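Local coordinates for protein peptidoglycan glycosyltransferase (Atopobium parvulum, PDB 4OVD) that is a penicillin-binding protein that joins a dimerisation domain to a transpeptidase domain, at residues Y63-N68 against E259-A264; S295-I300 against F376-T381; G489-G494 against Q536-S541. All blocks are in the same frame, centred on the assembly; numbering follows the deposited sequence.

Contact 1 of 3, residues Y63-N68 against E259-A264; sequences YDRNGN and EIYAAA
Arg65 and Tyr261 meet in a small, partly buried face-to-edge contact that joins the loop between strands 62-63 and 69-74 to an outermost strand, 260-266, of the five-stranded antiparallel sheet, where the chain turns a corner at Tyr261 in a classic beta bulge. The two planes stand 82° apart, and Tyr261 CE1 lies 3.7 Å above one face of the Arg65 guanidinium, offset toward its rim. Arg65 NE comes within 4.0 Å of Tyr261 CD1, near the plane of the ring. The arginine reaches across with its chain bent at chi3 (-40°).

Glu259 approaches the guanidinium at its edge, where Arg65 NH2 is 4.3 Å from Glu259 OE1, beyond salt-bridge range; Arg65 also touches Asp224. The phenol is held elsewhere: Tyr261 OH bonds to Asn254 and to the carbonyl of Asp524.

Asp64 organises the loop that presents the arginine. Its OD1 accepts from Asn66 N (2.9 Å), an Asx turn within the type I turn Asp64-Gly67, and from Asn68 N (2.8 Å) on the opposite face of the carboxylate. Asp64 OD2 takes a nearly straight bond from Asn68 ND2 (171°) and another from Ile225 N.

With neither a hydrogen bond nor a salt bridge between the segments, the chemistry implies mainly van der Waals contact, with perhaps some longer-range attraction to Glu259; because the cation meets the ring's edge, a strong cation-pi term is unlikely.

Contact 2 of 3, residues S295-I300 against F376-T381; sequences SVFKVI and FGIGHT
Ile378 packs against two side chains of the 295-300 segment. Its CG1 lies 4.0 Å from Phe297 CE1, approached obliquely as the two side chains slide past each other in opposite directions, while Ile378 CD1 meets Ile300 CD1 tip to tip at 4.2 Å. The other branch of Ile300 serves a different partner: CG2, anti to the backbone N, touches Phe376 CD2 at 3.9 Å. All four residues are buried and apolar.

Behind this first shell, the Phe297 ring is backed by its own segment, with Ile300 CB 4.1 Å above the ring centre. On the other side, Gly377 ends the preceding helix in a Schellman motif at positive phi (81°), and a type II turn follows, closed by His380 N to Gly377 O at 2.9 Å. Phe376 and Ile378, flanking Gly377 in sequence, both reach Ile300. Gln420 holds Gly379 N, and Asp374 holds His380 NE2.

Further out, Ile373 of helix 366-375 touches Phe297, Ile300 and Ile378, and Ala424 of helix 418-429 touches Ile300 and Phe376. The contact fastens the 3-10 turn and first residues of helix 298-307, across which the SxxK motif Ser295-Lys298 runs, to the loop leaving helix 366-375 beside helix 418-429.

Contact 3 of 3, residues G489-G494 against Q536-S541; sequences GKTGTG and QLASQS
The backbones of 489-494 and 536-541 come closest at Thr491 and Ala538, whose CA atoms are 5.7 Å apart, yet no direct hydrogen bond links them. The first segment is extended and lies on strand 487-495, at one margin of the five-stranded antiparallel sheet; it carries the KTG motif (Lys490-Gly492) of the penicillin-binding fold. The second is the loop between strand 525-532 and helix 542-556.

Ala538 supplies the central side chain. Its methyl points at the strand, with Ala538 CB 3.9 Å from Thr491 CB and only 3.2 Å from Gly492 O, a close approach of a methyl to a carbonyl. Thr491 divides its branches: CG2, anti to the carbonyl carbon, faces the backbone around Ser539, whereas OG1 (chi1 49°) bonds to Thr476 OG1. A calcium ion lies about 3 Å from the Thr491 side chain, measured to its nearest atom.

On the strand itself, Lys490 doubles back so that its NZ gives a bond of 2.9 Å to Thr491 O, tilted 28° from the carbonyl plane. Lys490 NZ also bonds to Ser351 OG, which ties the KTG strand to the SxN motif of this family.

One water does what the backbones do not. It donates to Gly492 O, the same carbonyl that meets the methyl, at 3.0 Å and accepts from Ala538 N at 2.8 Å, bridging strand and loop; a third approach, to Thr493 OG1, is too short to be trusted. The loop is drawn together ahead of helix 542-556 by the carbonyl of Leu537, which is gripped from opposite faces: Gln540 N reaches Leu537 O on one, and Ser541 OG reaches it on the other at 2.9 Å, 55° out of the carbonyl plane.

In the fold
Contacts 2 and 3 touch, their centres about 17 Å apart. Ser295 of the SxxK motif joins them: its OG lies 3.0 Å from Thr493 N, probably a hydrogen bond, and 3.2 Å from Gly492 CA. Lys298 NZ bonds to Ser351 OG and to Asn353 OD1, so the SxxK, SxN and KTG motifs, which line the active site in this family, meet here. The calcium ion near contact 3 is about 11 Å from the Phe297 side chain. Contact 1 stands apart from contacts 2 and 3, about 26 and 27 Å between centres, with nearest atoms about 12 and 14 Å away; strands 260-266 and 487-495 place contacts 1 and 3 at opposite margins of one sheet.

Contact 1 of 3, residues Y63-N68 against E259-A264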
ATOM      1  N   TYR A  63      -3.452  11.182  19.168  1.00 44.91           N
ATOM      2  CA  TYR A  63      -4.520  10.269  19.500  1.00 48.03           C
ATOM      3  C   TYR A  63      -4.781   9.281  18.376  1.00 47.10           C
ATOM      4  O   TYR A  63      -4.585   9.604  17.219  1.00 46.92           O
ATOM      5  CB  TYR A  63      -5.821  11.053  19.669  1.00 47.75           C
ATOM      6  CG  TYR A  63      -5.806  12.065  20.792  1.00 51.53           C
ATOM      7  CD1 TYR A  63      -6.058  11.701  22.114  1.00 56.04           C
ATOM      8  CD2 TYR A  63      -5.563  13.390  20.522  1.00 52.85           C
ATOM      9  CE1 TYR A  63      -6.032  12.652  23.137  1.00 56.58           C
ATOM     10  CE2 TYR A  63      -5.519  14.336  21.515  1.00 55.05           C
ATOM     11  CZ  TYR A  63      -5.791  13.985  22.819  1.00 57.34           C
ATOM     12  OH  TYR A  63      -5.761  15.019  23.767  1.00 64.85           O
ATOM     13  N   ASP A  64      -5.233   8.082  18.703  1.00 50.23           N
ATOM     14  CA  ASP A  64      -5.629   7.144  17.675  1.00 50.48           C
ATOM     15  C   ASP A  64      -7.142   7.420  17.386  1.00 54.20           C
ATOM     16  O   ASP A  64      -7.728   8.321  17.993  1.00 54.70           O
ATOM     17  CB  ASP A  64      -5.345   5.688  18.067  1.00 51.30           C
ATOM     18  CG  ASP A  64      -6.470   5.043  18.866  1.00 62.01           C
ATOM     19  OD1 ASP A  64      -7.335   5.736  19.475  1.00 62.54           O
ATOM     20  OD2 ASP A  64      -6.429   3.798  18.909  1.00 59.95           O
ATOM     21  N   ARG A  65      -7.772   6.653  16.487  1.00 52.74           N
ATOM     22  CA  ARG A  65      -9.149   6.917  16.076  1.00 51.77           C
ATOM     23  C   ARG A  65     -10.188   6.776  17.191  1.00 56.30           C
ATOM     24  O   ARG A  65     -11.268   7.332  17.055  1.00 58.53           O
ATOM     25  CB  ARG A  65      -9.558   5.984  14.892  1.00 54.41           C
ATOM     26  CG  ARG A  65      -9.817   4.527  15.300  1.00 56.36           C
ATOM     27  CD  ARG A  65     -10.011   3.608  14.096  1.00 58.22           C
ATOM     28  NE  ARG A  65     -10.796   4.280  13.068  1.00 57.24           N
ATOM     29  CZ  ARG A  65     -12.106   4.198  12.904  1.00 68.61           C
ATOM     30  NH1 ARG A  65     -12.876   3.407  13.675  1.00 74.83           N
ATOM     31  NH2 ARG A  65     -12.655   4.906  11.920  1.00 74.48           N
ATOM     32  N   ASN A  66      -9.900   5.990  18.232  1.00 54.45           N
ATOM     33  CA  ASN A  66     -10.826   5.800  19.349  1.00 58.79           C
ATOM     34  C   ASN A  66     -10.460   6.739  20.501  1.00 62.95           C
ATOM     35  O   ASN A  66     -11.044   6.680  21.577  1.00 66.57           O
ATOM     36  CB  ASN A  66     -10.753   4.356  19.836  1.00 65.14           C
ATOM     37  CG  ASN A  66     -11.160   3.357  18.759  1.00 74.05           C
ATOM     38  OD1 ASN A  66     -12.215   3.499  18.148  1.00 73.58           O
ATOM     39  ND2 ASN A  66     -10.320   2.342  18.519  1.00 75.74           N
ATOM     40  N   GLY A  67      -9.471   7.607  20.300  1.00 56.83           N
ATOM     41  CA  GLY A  67      -9.077   8.509  21.354  1.00 61.40           C
ATOM     42  C   GLY A  67      -7.993   8.003  22.294  1.00 60.54           C
ATOM     43  O   GLY A  67      -7.650   8.682  23.220  1.00 62.14           O
ATOM     44  N   ASN A  68      -7.471   6.805  22.108  1.00 59.04           N
ATOM     45  CA  ASN A  68      -6.369   6.397  22.941  1.00 59.93           C
ATOM     46  C   ASN A  68      -5.146   7.313  22.649  1.00 60.97           C
ATOM     47  O   ASN A  68      -4.878   7.771  21.494  1.00 53.61           O
ATOM     48  CB  ASN A  68      -6.021   4.940  22.682  1.00 67.05           C
ATOM     49  CG  ASN A  68      -7.176   3.998  22.965  1.00 72.04           C
ATOM     50  OD1 ASN A  68      -7.535   3.769  24.118  1.00 75.02           O
ATOM     51  ND2 ASN A  68      -7.718   3.374  21.906  1.00 70.14           N
ATOM     52  N   GLU A 259      -8.379   6.757   4.864  1.00 40.87           N
ATOM     53  CA  GLU A 259      -7.794   6.633   6.224  1.00 41.19           C
ATOM     54  C   GLU A 259      -7.156   5.283   6.426  1.00 43.08           C
ATOM     55  O   GLU A 259      -7.725   4.291   5.988  1.00 37.70           O
ATOM     56  CB  GLU A 259      -8.872   6.826   7.296  1.00 44.90           C
ATOM     57  CG  GLU A 259      -9.399   8.253   7.334  1.00 49.51           C
ATOM     58  CD  GLU A 259     -10.600   8.463   8.296  1.00 66.48           C
ATOM     59  OE1 GLU A 259     -11.099   7.464   8.895  1.00 57.52           O
ATOM     60  OE2 GLU A 259     -11.043   9.647   8.449  1.00 67.99           O
ATOM     61  N   ILE A 260      -5.966   5.258   7.051  1.00 42.05           N
ATOM     62  CA  ILE A 260      -5.215   4.021   7.321  1.00 37.08           C
ATOM     63  C   ILE A 260      -5.454   3.519   8.730  1.00 39.80           C
ATOM     64  O   ILE A 260      -5.145   4.208   9.759  1.00 39.60           O
ATOM     65  CB  ILE A 260      -3.747   4.237   7.054  1.00 36.50           C
ATOM     66  CG1 ILE A 260      -3.538   4.547   5.555  1.00 34.34           C
ATOM     67  CG2 ILE A 260      -2.925   2.981   7.422  1.00 39.35           C
ATOM     68  CD1 ILE A 260      -2.205   5.240   5.262  1.00 34.32           C
ATOM     69  N   TYR A 261      -6.040   2.333   8.812  1.00 37.52           N
ATOM     70  CA  TYR A 261      -6.350   1.786  10.087  1.00 39.59           C
ATOM     71  C   TYR A 261      -5.166   1.166  10.754  1.00 39.98           C
ATOM     72  O   TYR A 261      -5.093   1.159  11.982  1.00 43.97           O
ATOM     73  CB  TYR A 261      -7.408   0.722   9.990  1.00 42.53           C
ATOM     74  CG  TYR A 261      -8.687   1.137   9.365  1.00 42.07           C
ATOM     75  CD1 TYR A 261      -9.529   2.057   9.993  1.00 44.72           C
ATOM     76  CD2 TYR A 261      -9.131   0.499   8.229  1.00 42.53           C
ATOM     77  CE1 TYR A 261     -10.733   2.415   9.426  1.00 48.28           C
ATOM     78  CE2 TYR A 261     -10.352   0.822   7.657  1.00 48.08           C
ATOM     79  CZ  TYR A 261     -11.160   1.752   8.269  1.00 44.40           C
ATOM     80  OH  TYR A 261     -12.342   2.031   7.670  1.00 45.21           O
ATOM     81  N   ALA A 262      -4.285   0.599   9.957  1.00 39.33           N
ATOM     82  CA  ALA A 262      -3.051  -0.044  10.447  1.00 39.61           C
ATOM     83  C   ALA A 262      -2.041  -0.197   9.335  1.00 38.89           C
ATOM     84  O   ALA A 262      -2.402  -0.306   8.186  1.00 40.03           O
ATOM     85  CB  ALA A 262      -3.354  -1.397  11.024  1.00 43.92           C
ATOM     86  N   ALA A 263      -0.761  -0.176   9.676  1.00 40.66           N
ATOM     87  CA  ALA A 263       0.270  -0.343   8.686  1.00 37.74           C
ATOM     88  C   ALA A 263       1.588  -0.653   9.336  1.00 35.81           C
ATOM     89  O   ALA A 263       1.964  -0.046  10.370  1.00 34.97           O
ATOM     90  CB  ALA A 263       0.377   0.926   7.831  1.00 37.43           C
ATOM     91  N   ALA A 264       2.319  -1.584   8.746  1.00 38.85           N
ATOM     92  CA  ALA A 264       3.621  -1.933   9.290  1.00 37.42           C
ATOM     93  C   ALA A 264       4.529  -2.599   8.280  1.00 37.09           C
ATOM     94  O   ALA A 264       4.067  -3.150   7.303  1.00 35.61           O
ATOM     95  CB  ALA A 264       3.440  -2.837  10.505  1.00 41.54           C
TER

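Contact 2 of 3, residues S295-I300 against F376-T381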
ATOM      1  N   SER A 295       2.410  -9.232 -10.751  1.00 35.23           N
ATOM      2  CA  SER A 295       1.031  -9.534 -11.108  1.00 31.06           C
ATOM      3  C   SER A 295      -0.077  -8.788 -10.417  1.00 31.91           C
ATOM      4  O   SER A 295      -1.163  -8.653 -10.966  1.00 29.90           O
ATOM      5  CB  SER A 295       0.866 -11.070 -11.205  1.00 36.00           C
ATOM      6  OG  SER A 295       1.402 -11.658 -10.082  1.00 41.61           O
ATOM      7  N   VAL A 296       0.198  -8.209  -9.249  1.00 29.37           N
ATOM      8  CA  VAL A 296      -0.824  -7.412  -8.592  1.00 33.81           C
ATOM      9  C   VAL A 296      -1.146  -6.162  -9.503  1.00 31.48           C
ATOM     10  O   VAL A 296      -2.233  -5.518  -9.431  1.00 34.31           O
ATOM     11  CB  VAL A 296      -0.259  -7.165  -7.160  1.00 39.51           C
ATOM     12  CG1 VAL A 296       0.669  -5.976  -7.099  1.00 39.70           C
ATOM     13  CG2 VAL A 296      -1.307  -7.098  -6.125  1.00 45.01           C
ATOM     14  N   PHE A 297      -0.262  -5.846 -10.431  1.00 28.46           N
ATOM     15  CA  PHE A 297      -0.473  -4.714 -11.299  1.00 33.85           C
ATOM     16  C   PHE A 297      -1.563  -5.017 -12.389  1.00 34.20           C
ATOM     17  O   PHE A 297      -2.063  -4.090 -13.041  1.00 32.88           O
ATOM     18  CB  PHE A 297       0.816  -4.425 -12.019  1.00 27.87           C
ATOM     19  CG  PHE A 297       0.942  -3.012 -12.527  1.00 32.16           C
ATOM     20  CD1 PHE A 297       1.181  -1.991 -11.627  1.00 31.58           C
ATOM     21  CD2 PHE A 297       0.763  -2.702 -13.887  1.00 29.05           C
ATOM     22  CE1 PHE A 297       1.293  -0.686 -12.074  1.00 38.21           C
ATOM     23  CE2 PHE A 297       0.818  -1.415 -14.307  1.00 37.02           C
ATOM     24  CZ  PHE A 297       1.144  -0.403 -13.413  1.00 32.08           C
ATOM     25  N   LYS A 298      -1.912  -6.296 -12.604  1.00 28.43           N
ATOM     26  CA  LYS A 298      -2.813  -6.637 -13.700  1.00 28.66           C
ATOM     27  C   LYS A 298      -4.204  -6.021 -13.561  1.00 30.87           C
ATOM     28  O   LYS A 298      -4.918  -5.934 -14.515  1.00 30.49           O
ATOM     29  CB  LYS A 298      -2.915  -8.122 -13.858  1.00 30.42           C
ATOM     30  CG  LYS A 298      -1.586  -8.733 -14.193  1.00 30.10           C
ATOM     31  CD  LYS A 298      -1.699 -10.221 -14.341  1.00 33.10           C
ATOM     32  CE  LYS A 298      -0.314 -10.831 -14.459  1.00 36.66           C
ATOM     33  NZ  LYS A 298      -0.372 -12.272 -14.608  1.00 38.16           N
ATOM     34  N   VAL A 299      -4.577  -5.607 -12.371  1.00 28.45           N
ATOM     35  CA  VAL A 299      -5.859  -4.934 -12.134  1.00 32.70           C
ATOM     36  C   VAL A 299      -5.850  -3.545 -12.799  1.00 33.57           C
ATOM     37  O   VAL A 299      -6.877  -3.057 -13.285  1.00 31.42           O
ATOM     38  CB  VAL A 299      -6.047  -4.852 -10.626  1.00 33.54           C
ATOM     39  CG1 VAL A 299      -7.131  -3.851 -10.286  1.00 39.80           C
ATOM     40  CG2 VAL A 299      -6.378  -6.258 -10.103  1.00 33.90           C
ATOM     41  N   ILE A 300      -4.669  -2.924 -12.834  1.00 29.79           N
ATOM     42  CA  ILE A 300      -4.484  -1.630 -13.500  1.00 32.79           C
ATOM     43  C   ILE A 300      -4.586  -1.814 -15.008  1.00 32.59           C
ATOM     44  O   ILE A 300      -5.300  -1.129 -15.692  1.00 28.28           O
ATOM     45  CB  ILE A 300      -3.131  -1.012 -13.045  1.00 29.82           C
ATOM     46  CG1 ILE A 300      -3.321  -0.655 -11.571  1.00 33.76           C
ATOM     47  CG2 ILE A 300      -2.821   0.250 -13.760  1.00 29.50           C
ATOM     48  CD1 ILE A 300      -2.089  -0.519 -10.768  1.00 41.76           C
ATOM     49  N   PHE A 376      -3.694   6.644 -13.148  1.00 33.77           N
ATOM     50  CA  PHE A 376      -3.765   5.860 -11.916  1.00 34.68           C
ATOM     51  C   PHE A 376      -2.724   6.273 -10.876  1.00 36.15           C
ATOM     52  O   PHE A 376      -2.629   5.637  -9.781  1.00 38.93           O
ATOM     53  CB  PHE A 376      -3.609   4.379 -12.201  1.00 31.95           C
ATOM     54  CG  PHE A 376      -4.897   3.616 -12.370  1.00 36.90           C
ATOM     55  CD1 PHE A 376      -5.615   3.236 -11.249  1.00 38.59           C
ATOM     56  CD2 PHE A 376      -5.361   3.212 -13.616  1.00 32.17           C
ATOM     57  CE1 PHE A 376      -6.773   2.481 -11.350  1.00 37.35           C
ATOM     58  CE2 PHE A 376      -6.500   2.454 -13.718  1.00 38.20           C
ATOM     59  CZ  PHE A 376      -7.215   2.084 -12.583  1.00 35.22           C
ATOM     60  N   GLY A 377      -1.922   7.290 -11.196  1.00 34.94           N
ATOM     61  CA  GLY A 377      -0.895   7.785 -10.249  1.00 34.70           C
ATOM     62  C   GLY A 377       0.413   6.960 -10.215  1.00 34.60           C
ATOM     63  O   GLY A 377       1.281   7.203  -9.370  1.00 31.91           O
ATOM     64  N   ILE A 378       0.589   6.040 -11.157  1.00 30.99           N
ATOM     65  CA  ILE A 378       1.772   5.173 -11.140  1.00 29.36           C
ATOM     66  C   ILE A 378       2.959   5.995 -11.504  1.00 30.68           C
ATOM     67  O   ILE A 378       2.940   6.651 -12.508  1.00 33.60           O
ATOM     68  CB  ILE A 378       1.613   3.993 -12.081  1.00 31.50           C
ATOM     69  CG1 ILE A 378       0.370   3.189 -11.703  1.00 34.20           C
ATOM     70  CG2 ILE A 378       2.857   3.108 -12.007  1.00 34.62           C
ATOM     71  CD1 ILE A 378       0.311   2.824 -10.223  1.00 31.08           C
ATOM     72  N   GLY A 379       3.995   6.000 -10.654  1.00 33.97           N
ATOM     73  CA  GLY A 379       5.126   6.845 -10.892  1.00 34.66           C
ATOM     74  C   GLY A 379       4.958   8.233 -10.299  1.00 36.75           C
ATOM     75  O   GLY A 379       5.734   9.095 -10.587  1.00 36.60           O
ATOM     76  N   HIS A 380       3.939   8.456  -9.475  1.00 35.74           N
ATOM     77  CA  HIS A 380       3.712   9.747  -8.837  1.00 40.89           C
ATOM     78  C   HIS A 380       3.514   9.477  -7.372  1.00 39.84           C
ATOM     79  O   HIS A 380       2.899   8.467  -6.997  1.00 40.62           O
ATOM     80  CB  HIS A 380       2.419  10.396  -9.366  1.00 47.65           C
ATOM     81  CG  HIS A 380       2.467  10.747 -10.812  1.00 62.48           C
ATOM     82  ND1 HIS A 380       2.747  12.018 -11.255  1.00 68.38           N
ATOM     83  CD2 HIS A 380       2.261   9.996 -11.921  1.00 73.31           C
ATOM     84  CE1 HIS A 380       2.702  12.038 -12.576  1.00 80.72           C
ATOM     85  NE2 HIS A 380       2.416  10.822 -13.003  1.00 79.81           N
ATOM     86  N   THR A 381       3.950  10.381  -6.531  1.00 39.51           N
ATOM     87  CA  THR A 381       3.758  10.168  -5.099  1.00 38.63           C
ATOM     88  C   THR A 381       2.250  10.159  -4.829  1.00 38.03           C
ATOM     89  O   THR A 381       1.471  10.757  -5.513  1.00 34.99           O
ATOM     90  CB  THR A 381       4.488  11.269  -4.292  1.00 43.04           C
ATOM     91  OG1 THR A 381       4.228  12.519  -4.923  1.00 41.10           O
ATOM     92  CG2 THR A 381       5.969  11.050  -4.329  1.00 44.12           C
TER

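Contact 3 of 3, residues G489-G494 against Q536-S541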
ATOM      1  N   GLY A 489     -10.017  -9.672  -4.769  1.00 31.68           N
ATOM      2  CA  GLY A 489      -8.634  -9.401  -4.631  1.00 32.97           C
ATOM      3  C   GLY A 489      -7.763  -9.965  -5.722  1.00 34.72           C
ATOM      4  O   GLY A 489      -8.244 -10.553  -6.674  1.00 36.50           O
ATOM      5  N   LYS A 490      -6.450  -9.808  -5.534  1.00 31.37           N
ATOM      6  CA  LYS A 490      -5.493 -10.260  -6.493  1.00 29.19           C
ATOM      7  C   LYS A 490      -4.145 -10.595  -5.820  1.00 31.75           C
ATOM      8  O   LYS A 490      -3.694  -9.840  -4.969  1.00 29.81           O
ATOM      9  CB  LYS A 490      -5.248  -9.155  -7.530  1.00 28.98           C
ATOM     10  CG  LYS A 490      -4.276  -9.599  -8.598  1.00 31.15           C
ATOM     11  CD  LYS A 490      -4.890 -10.591  -9.571  1.00 34.24           C
ATOM     12  CE  LYS A 490      -3.948 -11.000 -10.712  1.00 31.68           C
ATOM     13  NZ  LYS A 490      -2.938 -11.927 -10.162  1.00 33.92           N
ATOM     14  N   THR A 491      -3.578 -11.747  -6.211  1.00 29.06           N
ATOM     15  CA  THR A 491      -2.276 -12.172  -5.795  1.00 31.52           C
ATOM     16  C   THR A 491      -1.231 -11.562  -6.719  1.00 34.17           C
ATOM     17  O   THR A 491      -1.503 -11.146  -7.818  1.00 31.52           O
ATOM     18  CB  THR A 491      -2.140 -13.670  -5.895  1.00 32.61           C
ATOM     19  OG1 THR A 491      -2.603 -14.109  -7.182  1.00 33.18           O
ATOM     20  CG2 THR A 491      -2.969 -14.366  -4.807  1.00 35.98           C
ATOM     21  N   GLY A 492      -0.019 -11.476  -6.227  1.00 37.65           N
ATOM     22  CA  GLY A 492       1.053 -11.001  -7.005  1.00 37.36           C
ATOM     23  C   GLY A 492       2.350 -11.662  -6.625  1.00 32.55           C
ATOM     24  O   GLY A 492       2.557 -12.020  -5.492  1.00 34.30           O
ATOM     25  N   THR A 493       3.192 -11.821  -7.632  1.00 32.62           N
ATOM     26  CA  THR A 493       4.519 -12.237  -7.508  1.00 37.54           C
ATOM     27  C   THR A 493       5.296 -11.070  -8.115  1.00 37.25           C
ATOM     28  O   THR A 493       5.138 -10.811  -9.298  1.00 40.11           O
ATOM     29  CB  THR A 493       4.827 -13.478  -8.356  1.00 43.09           C
ATOM     30  OG1 THR A 493       4.024 -14.547  -7.892  1.00 47.40           O
ATOM     31  CG2 THR A 493       6.304 -13.827  -8.197  1.00 46.37           C
ATOM     32  N   GLY A 494       6.069 -10.365  -7.292  1.00 35.35           N
ATOM     33  CA  GLY A 494       6.882  -9.259  -7.700  1.00 36.32           C
ATOM     34  C   GLY A 494       8.379  -9.520  -7.444  1.00 35.41           C
ATOM     35  O   GLY A 494       8.779 -10.638  -7.175  1.00 33.95           O
ATOM     36  N   GLN A 536       7.813 -18.988  -1.327  1.00 50.79           N
ATOM     37  CA  GLN A 536       6.448 -19.427  -1.381  1.00 54.49           C
ATOM     38  C   GLN A 536       5.562 -18.483  -2.143  1.00 50.16           C
ATOM     39  O   GLN A 536       5.694 -17.268  -2.015  1.00 45.04           O
ATOM     40  CB  GLN A 536       5.902 -19.624  -0.007  1.00 58.91           C
ATOM     41  CG  GLN A 536       6.579 -20.802   0.658  1.00 76.03           C
ATOM     42  CD  GLN A 536       5.710 -21.320   1.753  1.00 77.81           C
ATOM     43  OE1 GLN A 536       4.564 -21.745   1.519  1.00 84.21           O
ATOM     44  NE2 GLN A 536       6.219 -21.270   2.953  1.00 75.37           N
ATOM     45  N   LEU A 537       4.617 -19.075  -2.886  1.00 45.22           N
ATOM     46  CA  LEU A 537       3.691 -18.345  -3.756  1.00 40.86           C
ATOM     47  C   LEU A 537       2.734 -17.538  -2.969  1.00 37.56           C
ATOM     48  O   LEU A 537       2.310 -17.961  -1.906  1.00 40.40           O
ATOM     49  CB  LEU A 537       2.874 -19.335  -4.581  1.00 47.72           C
ATOM     50  CG  LEU A 537       3.648 -20.192  -5.588  1.00 54.19           C
ATOM     51  CD1 LEU A 537       2.871 -21.440  -5.948  1.00 53.07           C
ATOM     52  CD2 LEU A 537       4.045 -19.381  -6.813  1.00 63.30           C
ATOM     53  N   ALA A 538       2.353 -16.381  -3.505  1.00 38.50           N
ATOM     54  CA  ALA A 538       1.340 -15.519  -2.883  1.00 35.65           C
ATOM     55  C   ALA A 538      -0.008 -16.256  -2.520  1.00 32.53           C
ATOM     56  O   ALA A 538      -0.613 -15.986  -1.469  1.00 34.50           O
ATOM     57  CB  ALA A 538       1.097 -14.326  -3.779  1.00 37.42           C
ATOM     58  N   SER A 539      -0.409 -17.227  -3.332  1.00 31.92           N
ATOM     59  CA  SER A 539      -1.637 -17.992  -3.113  1.00 33.80           C
ATOM     60  C   SER A 539      -1.579 -18.816  -1.806  1.00 37.77           C
ATOM     61  O   SER A 539      -2.625 -19.093  -1.195  1.00 35.72           O
ATOM     62  CB  SER A 539      -1.859 -18.946  -4.270  1.00 34.81           C
ATOM     63  OG  SER A 539      -0.786 -19.904  -4.360  1.00 38.16           O
ATOM     64  N   GLN A 540      -0.360 -19.199  -1.384  1.00 37.73           N
ATOM     65  CA  GLN A 540      -0.186 -19.993  -0.181  1.00 37.64           C
ATOM     66  C   GLN A 540       0.399 -19.170   0.935  1.00 41.65           C
ATOM     67  O   GLN A 540       0.606 -19.674   2.055  1.00 39.85           O
ATOM     68  CB  GLN A 540       0.754 -21.199  -0.445  1.00 42.91           C
ATOM     69  CG  GLN A 540       0.251 -22.118  -1.569  1.00 40.02           C
ATOM     70  CD  GLN A 540      -1.232 -22.462  -1.363  1.00 47.26           C
ATOM     71  OE1 GLN A 540      -1.677 -22.724  -0.237  1.00 47.16           O
ATOM     72  NE2 GLN A 540      -2.013 -22.414  -2.444  1.00 42.76           N
ATOM     73  N   SER A 541       0.707 -17.908   0.697  1.00 38.68           N
ATOM     74  CA  SER A 541       1.325 -17.163   1.764  1.00 36.36           C
ATOM     75  C   SER A 541       0.654 -15.858   2.027  1.00 39.89           C
ATOM     76  O   SER A 541      -0.105 -15.736   2.951  1.00 38.33           O
ATOM     77  CB  SER A 541       2.821 -17.012   1.501  1.00 40.82           C
ATOM     78  OG  SER A 541       3.056 -16.314   0.319  1.00 39.28           O
TER
HETATM   79  O   HOH W   1       3.752 -14.822  -5.385  1.00 54.01           O